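Local structure of PROTEIN (hypothetical protein EF0366) (Enterococcus faecalis, 1VPY) at residues Gly123-Thr128 with Ile149-Asn154; Phe168-Gln173 with Tyr192-Asn197. The protein is of unknown function but belongs to the DUF72 family and folds as a TIM alpha/beta barrel, with zinc ions bound in the crystal. One frame throughout, in Å; residues are numbered along the deposited sequence.

Interaction 1: Gly123-Thr128 with Ile149-Asn154; sequences GTFGCT and IELRNN
G123 and N153 join two neighbouring loops of a TIM barrel, each at the C-terminal end of its strand: residues 123-128 lead from strand 114-120 into helix 129-141, and residues 149-154 are the last two residues of strand 147-150 and the start of the loop beyond it. In TIM barrels this is the end of the barrel where active sites are usually found, although none is known here.

The polar part of the contact rests on one amide. N153 ND2 donates to G123 O at 2.7 Å; the N-H points almost exactly at the acceptor (179°), and the carbonyl oxygen lies in the plane of the amide. With CG anti to the backbone N (chi1 -174°), the side chain of N153 crosses to the other loop and brings its CG within 3.7 Å of G126 CA. The other end of the same amide is also occupied, since N153 OD1 is hydrogen-bonded to S155 OG, which bonds C127 N as well. Both ends of the group being used, its rotation is fixed. F125 O, 3.5 Å from N153 CB, takes its own hydrogen bond from W156 NE1, a further tie between the two loops.

Apolar contact is lighter. L151 CD2 meets F125 CE1 at 4.5 Å, near the ring plane and so at its edge, while F121 stacks on the same ring.

Charges are gathered on the strand side. R152 turns away from the other loop and folds back so that NH1 forms a salt bridge with E150 OE2 at 2.7 Å, while E150 OE1 pairs with R204. The backbone of R152 still faces the other loop: G123 CA makes a CA-H...O contact with R152 O, 3.4 Å away.

Interaction 2: Phe168-Gln173 with Tyr192-Asn197; sequences FMKENQ and YPYVTN
The backbones of K170 and T196 come within 4.7 Å of each other between CA atoms, and those of Q173 and N197 within 5.5 Å, where the end of helix 162-171 meets the loop that runs toward strand 201-205 of the TIM barrel. The helix closes in a Schellman motif: Q173, with positive phi, is its C-prime residue, F174 N bonds back to M169 O, and Q173 N to K170 O. A CA-H...O contact joins K170 CA to T196 O at 3.4 Å.

Turning the chain at Q173 presents its carbonyl to the loop. N197 ND2 donates to Q173 O at 3.0 Å, a bent bond (132°) that arrives from above the carbonyl plane, while N197 OD1 accepts from N199 N.

T196 divides its side chain between two tasks. CG2 packs on M169 CB at 3.8 Å, whereas OG1 is hydrogen-bonded to F174 O, just before strand 175-180, and to L176 N within it. The selenium end of M169, a selenomethionine, leads away from the loop.

K170 lays its aliphatic part alongside T196 O; bent at its second torsion (chi2 -133°) and again at its last (chi4 78°), the chain crosses the side chain of Y194 at about a right angle. Its ammonium group reaches V195 through a water, which accepts from K170 NZ at 2.8 Å and donates to V195 O at 2.6 Å.

Overall arrangement
Followed from the N terminus, the chain leaves strand 114-120, passes through helix 129-141 and strand 147-150, and closes the first of the two loops at interaction 1. It then runs along helix 162-171 and strand 175-180 before interaction 2 closes the second. The two loops stand in series and neither nest nor cross. They tie the barrel at its two ends: interaction 1 at the C-terminal ends of the strands, interaction 2 near their N-terminal ends, with centres about 15 Å apart. M169, a selenomethionine, is the point where the two touch: its CE packs 4.2 Å from both L151 CD1 and I149 CG2.

Interaction 1: Gly123-Thr128 with Ile149-Asn154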
loop_
_atom_site.group_PDB
_atom_site.type_symbol
_atom_site.label_atom_id
_atom_site.label_comp_id
_atom_site.label_asym_id
_atom_site.label_seq_id
_atom_site.Cartn_x
_atom_site.Cartn_y
_atom_site.Cartn_z
ATOM N N GLY A 123 -6.845 -0.348 13.338
ATOM C CA GLY A 123 -7.326 0.823 14.055
ATOM C C GLY A 123 -6.855 0.864 15.495
ATOM O O GLY A 123 -6.836 1.927 16.106
ATOM N N THR A 124 -6.461 -0.295 16.023
ATOM C CA THR A 124 -6.014 -0.427 17.417
ATOM C C THR A 124 -4.517 -0.130 17.582
ATOM O O THR A 124 -4.032 0.054 18.704
ATOM C CB THR A 124 -6.308 -1.837 17.972
ATOM O OG1 THR A 124 -5.473 -2.795 17.309
ATOM C CG2 THR A 124 -7.774 -2.208 17.768
ATOM N N PHE A 125 -3.798 -0.097 16.458
ATOM C CA PHE A 125 -2.374 0.242 16.417
ATOM C C PHE A 125 -2.217 1.758 16.323
ATOM O O PHE A 125 -2.239 2.338 15.227
ATOM C CB PHE A 125 -1.723 -0.443 15.211
ATOM C CG PHE A 125 -0.220 -0.308 15.145
ATOM C CD1 PHE A 125 0.374 0.769 14.486
ATOM C CD2 PHE A 125 0.603 -1.287 15.700
ATOM C CE1 PHE A 125 1.762 0.881 14.399
ATOM C CE2 PHE A 125 1.993 -1.185 15.617
ATOM C CZ PHE A 125 2.572 -0.097 14.965
ATOM N N GLY A 126 -2.066 2.395 17.478
ATOM C CA GLY A 126 -1.987 3.845 17.553
ATOM C C GLY A 126 -0.651 4.344 18.058
ATOM O O GLY A 126 0.256 3.556 18.326
ATOM N N CYS A 127 -0.545 5.664 18.185
ATOM C CA CYS A 127 0.681 6.341 18.603
ATOM C C CYS A 127 1.047 5.999 20.050
ATOM O O CYS A 127 0.565 6.626 20.998
ATOM C CB CYS A 127 0.520 7.856 18.413
ATOM S SG CYS A 127 1.919 8.880 18.904
ATOM N N THR A 128 1.883 4.978 20.200
ATOM C CA THR A 128 2.389 4.564 21.501
ATOM C C THR A 128 3.889 4.275 21.407
ATOM O O THR A 128 4.376 3.801 20.370
ATOM C CB THR A 128 1.583 3.359 22.100
ATOM O OG1 THR A 128 1.891 3.204 23.492
ATOM C CG2 THR A 128 1.869 2.053 21.379
ATOM N N ILE A 149 4.137 2.222 4.676
ATOM C CA ILE A 149 3.438 2.034 5.950
ATOM C C ILE A 149 2.044 2.645 5.827
ATOM O O ILE A 149 1.896 3.779 5.363
ATOM C CB ILE A 149 4.213 2.731 7.119
ATOM C CG1 ILE A 149 5.605 2.110 7.340
ATOM C CG2 ILE A 149 3.377 2.799 8.391
ATOM C CD1 ILE A 149 5.623 0.744 8.008
ATOM N N GLU A 150 1.027 1.886 6.226
ATOM C CA GLU A 150 -0.337 2.411 6.332
ATOM C C GLU A 150 -0.896 2.290 7.747
ATOM O O GLU A 150 -0.730 1.256 8.385
ATOM C CB GLU A 150 -1.274 1.711 5.357
ATOM C CG GLU A 150 -2.585 2.442 5.210
ATOM C CD GLU A 150 -3.592 1.693 4.380
ATOM O OE1 GLU A 150 -3.225 1.178 3.298
ATOM O OE2 GLU A 150 -4.762 1.638 4.812
ATOM N N LEU A 151 -1.574 3.345 8.209
ATOM C CA LEU A 151 -2.184 3.394 9.550
ATOM C C LEU A 151 -3.705 3.618 9.480
ATOM O O LEU A 151 -4.194 4.262 8.545
ATOM C CB LEU A 151 -1.541 4.512 10.382
ATOM C CG LEU A 151 -0.026 4.746 10.299
ATOM C CD1 LEU A 151 0.322 6.168 10.677
ATOM C CD2 LEU A 151 0.752 3.760 11.148
ATOM N N ARG A 152 -4.439 3.081 10.465
ATOM C CA ARG A 152 -5.903 3.271 10.583
ATOM C C ARG A 152 -6.296 3.926 11.899
ATOM O O ARG A 152 -7.432 3.771 12.356
ATOM C CB ARG A 152 -6.678 1.947 10.476
ATOM C CG ARG A 152 -6.649 1.278 9.128
ATOM C CD ARG A 152 -7.992 0.656 8.757
ATOM N NE ARG A 152 -7.865 -0.317 7.666
ATOM C CZ ARG A 152 -7.406 -0.037 6.445
ATOM N NH1 ARG A 152 -7.015 1.192 6.139
ATOM N NH2 ARG A 152 -7.325 -0.988 5.520
ATOM N N ASN A 153 -5.364 4.647 12.511
ATOM C CA ASN A 153 -5.622 5.308 13.792
ATOM C C ASN A 153 -5.235 6.781 13.742
ATOM O O ASN A 153 -4.103 7.119 13.393
ATOM C CB ASN A 153 -4.876 4.588 14.916
ATOM C CG ASN A 153 -5.222 5.127 16.278
ATOM O OD1 ASN A 153 -4.802 6.222 16.651
ATOM N ND2 ASN A 153 -5.986 4.356 17.040
ATOM N N ASN A 154 -6.170 7.652 14.106
ATOM C CA ASN A 154 -5.975 9.095 13.950
ATOM C C ASN A 154 -5.048 9.766 14.970
ATOM O O ASN A 154 -4.713 10.941 14.804
ATOM C CB ASN A 154 -7.320 9.824 13.917
ATOM C CG ASN A 154 -7.834 10.150 15.306
ATOM O OD1 ASN A 154 -7.826 11.310 15.723
ATOM N ND2 ASN A 154 -8.262 9.127 16.037
#

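Interaction 2: Phe168-Gln173 with Tyr192-Asn197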
loop_
_atom_site.group_PDB
_atom_site.type_symbol
_atom_site.label_atom_id
_atom_site.label_comp_id
_atom_site.label_asym_id
_atom_site.label_seq_id
_atom_site.Cartn_x
_atom_site.Cartn_y
_atom_site.Cartn_z
ATOM N N PHE A 168 9.596 11.034 11.752
ATOM C CA PHE A 168 9.956 9.648 12.027
ATOM C C PHE A 168 9.858 8.788 10.768
ATOM O O PHE A 168 10.695 7.912 10.548
ATOM C CB PHE A 168 9.077 9.073 13.143
ATOM C CG PHE A 168 9.298 7.609 13.403
ATOM C CD1 PHE A 168 10.309 7.187 14.264
ATOM C CD2 PHE A 168 8.497 6.650 12.787
ATOM C CE1 PHE A 168 10.519 5.832 14.509
ATOM C CE2 PHE A 168 8.699 5.296 13.023
ATOM C CZ PHE A 168 9.713 4.885 13.889
HETATM N N MSE A 169 8.837 9.035 9.949
HETATM C CA MSE A 169 8.673 8.313 8.691
HETATM C C MSE A 169 9.763 8.702 7.699
HETATM O O MSE A 169 10.344 7.840 7.046
HETATM C CB MSE A 169 7.288 8.561 8.091
HETATM C CG MSE A 169 6.120 8.141 8.984
HETATM SE SE MSE A 169 5.907 6.197 9.207
HETATM C CE MSE A 169 4.505 6.164 10.608
ATOM N N LYS A 170 10.034 10.003 7.596
ATOM C CA LYS A 170 11.139 10.507 6.778
ATOM C C LYS A 170 12.487 9.915 7.194
ATOM O O LYS A 170 13.208 9.378 6.353
ATOM C CB LYS A 170 11.220 12.035 6.820
ATOM C CG LYS A 170 10.765 12.731 5.561
ATOM C CD LYS A 170 11.761 13.804 5.154
ATOM C CE LYS A 170 11.193 14.729 4.084
ATOM N NZ LYS A 170 10.259 15.719 4.678
ATOM N N GLU A 171 12.815 10.010 8.484
ATOM C CA GLU A 171 14.077 9.482 9.020
ATOM C C GLU A 171 14.303 8.010 8.703
ATOM O O GLU A 171 15.438 7.591 8.500
ATOM C CB GLU A 171 14.161 9.686 10.530
ATOM C CG GLU A 171 14.661 11.057 10.952
ATOM C CD GLU A 171 14.337 11.376 12.406
ATOM O OE1 GLU A 171 13.737 10.513 13.091
ATOM O OE2 GLU A 171 14.677 12.495 12.858
ATOM N N ASN A 172 13.226 7.231 8.658
ATOM C CA ASN A 172 13.323 5.804 8.382
ATOM C C ASN A 172 13.060 5.443 6.928
ATOM O O ASN A 172 12.944 4.269 6.597
ATOM C CB ASN A 172 12.376 5.030 9.292
ATOM C CG ASN A 172 12.803 5.070 10.741
ATOM O OD1 ASN A 172 13.821 4.490 11.120
ATOM N ND2 ASN A 172 12.026 5.759 11.562
ATOM N N GLN A 173 12.987 6.457 6.067
ATOM C CA GLN A 173 12.646 6.295 4.647
ATOM C C GLN A 173 11.343 5.510 4.433
ATOM O O GLN A 173 11.181 4.818 3.423
ATOM C CB GLN A 173 13.795 5.652 3.852
ATOM C CG GLN A 173 15.083 6.454 3.799
ATOM C CD GLN A 173 16.099 6.017 4.847
ATOM O OE1 GLN A 173 15.917 5.013 5.541
ATOM N NE2 GLN A 173 17.189 6.767 4.954
ATOM N N TYR A 192 -4.228 12.704 4.024
ATOM C CA TYR A 192 -3.114 13.598 4.369
ATOM C C TYR A 192 -1.978 13.556 3.341
ATOM O O TYR A 192 -0.982 12.859 3.550
ATOM C CB TYR A 192 -2.580 13.221 5.751
ATOM C CG TYR A 192 -1.948 14.354 6.521
ATOM C CD1 TYR A 192 -2.734 15.241 7.264
ATOM C CD2 TYR A 192 -0.567 14.530 6.529
ATOM C CE1 TYR A 192 -2.158 16.282 7.989
ATOM C CE2 TYR A 192 0.022 15.574 7.245
ATOM C CZ TYR A 192 -0.779 16.443 7.977
ATOM O OH TYR A 192 -0.205 17.476 8.691
ATOM N N PRO A 193 -2.112 14.327 2.244
ATOM C CA PRO A 193 -1.164 14.224 1.130
ATOM C C PRO A 193 0.172 14.893 1.457
ATOM O O PRO A 193 0.290 16.120 1.398
ATOM C CB PRO A 193 -1.885 14.938 -0.024
ATOM C CG PRO A 193 -2.797 15.913 0.630
ATOM C CD PRO A 193 -3.135 15.368 2.010
ATOM N N TYR A 194 1.163 14.072 1.798
ATOM C CA TYR A 194 2.477 14.540 2.231
ATOM C C TYR A 194 3.495 13.485 1.840
ATOM O O TYR A 194 3.251 12.290 2.048
ATOM C CB TYR A 194 2.500 14.732 3.756
ATOM C CG TYR A 194 3.805 15.300 4.286
ATOM C CD1 TYR A 194 4.908 14.473 4.532
ATOM C CD2 TYR A 194 3.940 16.667 4.538
ATOM C CE1 TYR A 194 6.108 14.996 5.009
ATOM C CE2 TYR A 194 5.133 17.195 5.018
ATOM C CZ TYR A 194 6.211 16.356 5.248
ATOM O OH TYR A 194 7.386 16.884 5.720
ATOM N N VAL A 195 4.629 13.912 1.285
ATOM C CA VAL A 195 5.689 12.981 0.873
ATOM C C VAL A 195 6.696 12.752 1.993
ATOM O O VAL A 195 7.404 13.669 2.381
ATOM C CB VAL A 195 6.444 13.483 -0.366
ATOM C CG1 VAL A 195 7.480 12.477 -0.790
ATOM C CG2 VAL A 195 5.481 13.749 -1.506
ATOM N N THR A 196 6.756 11.526 2.509
ATOM C CA THR A 196 7.720 11.170 3.558
ATOM C C THR A 196 8.964 10.537 2.952
ATOM O O THR A 196 10.042 10.586 3.533
ATOM C CB THR A 196 7.131 10.174 4.546
ATOM O OG1 THR A 196 6.687 9.025 3.824
ATOM C CG2 THR A 196 5.958 10.782 5.292
ATOM N N ASN A 197 8.793 9.920 1.787
ATOM C CA ASN A 197 9.901 9.375 1.033
ATOM C C ASN A 197 9.801 9.845 -0.410
ATOM O O ASN A 197 8.988 9.328 -1.174
ATOM C CB ASN A 197 9.912 7.851 1.113
ATOM C CG ASN A 197 11.102 7.227 0.385
ATOM O OD1 ASN A 197 11.775 7.874 -0.429
ATOM N ND2 ASN A 197 11.363 5.957 0.677
HETATM O O HOH W 1 8.373 16.096 2.703
#